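Local structure of succinate dehydrogenase subunit A (Mycolicibacterium smegmatis, 7D6V) at residues Thr251-Pro256 and Asp379-Gly384. The protein probably oxidises succinate to fumarate at its bound FAD and passes the electrons toward the iron-sulfur subunit of the respiratory Sdh1 complex. Numbering follows the deposited sequence.
Sequences TGMVWP and DAMEVG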
loop_
_atom_site.group_PDB
_atom_site.type_symbol
_atom_site.label_atom_id
_atom_site.label_comp_id
_atom_site.label_asym_id
_atom_site.label_seq_id
_atom_site.Cartn_x
_atom_site.Cartn_y
_atom_site.Cartn_z
ATOM N N THR A 251 -7.545 -23.303 -3.096
ATOM C CA THR A 251 -6.967 -23.305 -1.753
ATOM C C THR A 251 -6.824 -21.859 -1.281
ATOM O O THR A 251 -5.820 -21.197 -1.551
ATOM C CB THR A 251 -5.627 -24.051 -1.759
ATOM O OG1 THR A 251 -5.851 -25.434 -2.063
ATOM C CG2 THR A 251 -4.940 -23.960 -0.415
ATOM N N GLY A 252 -7.847 -21.366 -0.589
ATOM C CA GLY A 252 -7.795 -20.058 0.033
ATOM C C GLY A 252 -8.380 -20.083 1.429
ATOM O O GLY A 252 -9.358 -20.792 1.675
ATOM N N MET A 253 -7.799 -19.312 2.347
ATOM C CA MET A 253 -8.253 -19.316 3.732
ATOM C C MET A 253 -9.703 -18.856 3.820
ATOM O O MET A 253 -10.096 -17.882 3.178
ATOM C CB MET A 253 -7.359 -18.403 4.569
ATOM C CG MET A 253 -5.914 -18.855 4.651
ATOM S SD MET A 253 -5.672 -20.213 5.805
ATOM C CE MET A 253 -6.228 -19.466 7.335
ATOM N N VAL A 254 -10.512 -19.567 4.613
ATOM C CA VAL A 254 -11.942 -19.303 4.690
ATOM C C VAL A 254 -12.389 -18.876 6.084
ATOM O O VAL A 254 -13.200 -17.953 6.214
ATOM C CB VAL A 254 -12.781 -20.506 4.186
ATOM C CG1 VAL A 254 -12.330 -20.931 2.803
ATOM C CG2 VAL A 254 -12.738 -21.685 5.148
ATOM N N TRP A 255 -11.904 -19.530 7.148
ATOM C CA TRP A 255 -12.524 -19.197 8.431
ATOM C C TRP A 255 -12.050 -17.867 9.010
ATOM O O TRP A 255 -12.881 -16.971 9.207
ATOM C CB TRP A 255 -12.314 -20.288 9.481
ATOM C CG TRP A 255 -12.468 -19.772 10.888
ATOM C CD1 TRP A 255 -11.570 -19.897 11.906
ATOM C CD2 TRP A 255 -13.588 -19.055 11.430
ATOM N NE1 TRP A 255 -12.052 -19.298 13.041
ATOM C CE2 TRP A 255 -13.290 -18.774 12.776
ATOM C CE3 TRP A 255 -14.809 -18.618 10.904
ATOM C CZ2 TRP A 255 -14.168 -18.080 13.606
ATOM C CZ3 TRP A 255 -15.678 -17.927 11.730
ATOM C CH2 TRP A 255 -15.354 -17.667 13.066
ATOM N N PRO A 256 -10.745 -17.682 9.312
ATOM C CA PRO A 256 -10.359 -16.465 10.039
ATOM C C PRO A 256 -10.689 -15.238 9.216
ATOM O O PRO A 256 -10.093 -15.024 8.159
ATOM C CB PRO A 256 -8.846 -16.629 10.254
ATOM C CG PRO A 256 -8.535 -18.042 9.903
ATOM C CD PRO A 256 -9.561 -18.455 8.902
ATOM N N ASP A 379 -0.006 -24.981 13.652
ATOM C CA ASP A 379 -1.411 -25.322 13.476
ATOM C C ASP A 379 -1.781 -25.370 12.002
ATOM O O ASP A 379 -1.156 -24.715 11.164
ATOM C CB ASP A 379 -2.316 -24.322 14.204
ATOM C CG ASP A 379 -2.172 -24.400 15.709
ATOM O OD1 ASP A 379 -1.923 -25.508 16.225
ATOM O OD2 ASP A 379 -2.303 -23.352 16.376
ATOM N N ALA A 380 -2.815 -26.150 11.701
ATOM C CA ALA A 380 -3.298 -26.295 10.337
ATOM C C ALA A 380 -4.029 -25.036 9.881
ATOM O O ALA A 380 -4.441 -24.192 10.681
ATOM C CB ALA A 380 -4.228 -27.502 10.222
ATOM N N MET A 381 -4.191 -24.923 8.569
ATOM C CA MET A 381 -4.888 -23.799 7.966
ATOM C C MET A 381 -6.358 -24.159 7.761
ATOM O O MET A 381 -6.835 -25.208 8.200
ATOM C CB MET A 381 -4.197 -23.398 6.668
ATOM C CG MET A 381 -2.736 -23.060 6.860
ATOM S SD MET A 381 -1.830 -22.917 5.318
ATOM C CE MET A 381 -0.438 -23.986 5.664
ATOM N N GLU A 382 -7.097 -23.278 7.098
ATOM C CA GLU A 382 -8.538 -23.421 6.923
ATOM C C GLU A 382 -8.911 -23.109 5.477
ATOM O O GLU A 382 -9.759 -22.264 5.199
ATOM C CB GLU A 382 -9.291 -22.518 7.892
ATOM C CG GLU A 382 -10.709 -22.960 8.172
ATOM C CD GLU A 382 -10.779 -23.994 9.272
ATOM O OE1 GLU A 382 -9.789 -24.131 10.020
ATOM O OE2 GLU A 382 -11.830 -24.649 9.408
ATOM N N VAL A 383 -8.241 -23.753 4.536
ATOM C CA VAL A 383 -8.285 -23.334 3.144
ATOM C C VAL A 383 -9.519 -23.898 2.447
ATOM O O VAL A 383 -10.137 -24.866 2.893
ATOM C CB VAL A 383 -6.997 -23.747 2.414
ATOM C CG1 VAL A 383 -5.802 -23.077 3.055
ATOM C CG2 VAL A 383 -6.837 -25.255 2.442
ATOM N N GLY A 384 -9.879 -23.269 1.326
ATOM C CA GLY A 384 -11.022 -23.656 0.532
ATOM C C GLY A 384 -11.116 -22.844 -0.748
ATOM O O GLY A 384 -10.350 -21.902 -0.964
#
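Gly252 and Gly384 form an antiparallel hydrogen-bonded pair: Gly252 N donates to Gly384 O at 2.6 Å, while the return bond from Gly384 N to Gly252 O is bent and weak. One step on, Met253 and Val383 are a non-hydrogen-bonded pair, and Val254 N then bonds Glu382 O at 2.9 Å, extending the pairing past the end of strand 246-253.

The Met253 side chain leaves the strand with CB on the sheet face it shares with Val383; CG is anti to the carbonyl carbon (chi1 -64°), and the further bend at chi2 (-78°) brings SD back toward the segment 379-384. There SD lies 3.6 Å from Met381 CB, with the two side chains nearly perpendicular, and 4.0 Å from Val383 CG1. The backbone N-H of Glu382 points almost straight at this sulfur (173°), a long and weak bond. CE, at the bent end of the side chain, lies 3.9 Å from Glu382 N.

The Glu382 side chain starts toward 251-256. Its CG, anti to the backbone N, rests against Trp255 CB at 3.4 Å, so its aliphatic part packs against the loop residues that follow the strand. Thr251 CG2 meets the branch point of Val383, 3.5 Å from CB.

The pairing joins strands 246-253 and 383-395 within the FAD-binding region, about 11 Å separating Gly252 from the bound FAD. Helix 362-372 packs on the methionines through Phe368 and Met364, while Trp255 and Pro256 pack on Asn28 and Gly30 of the iron-sulfur subunit.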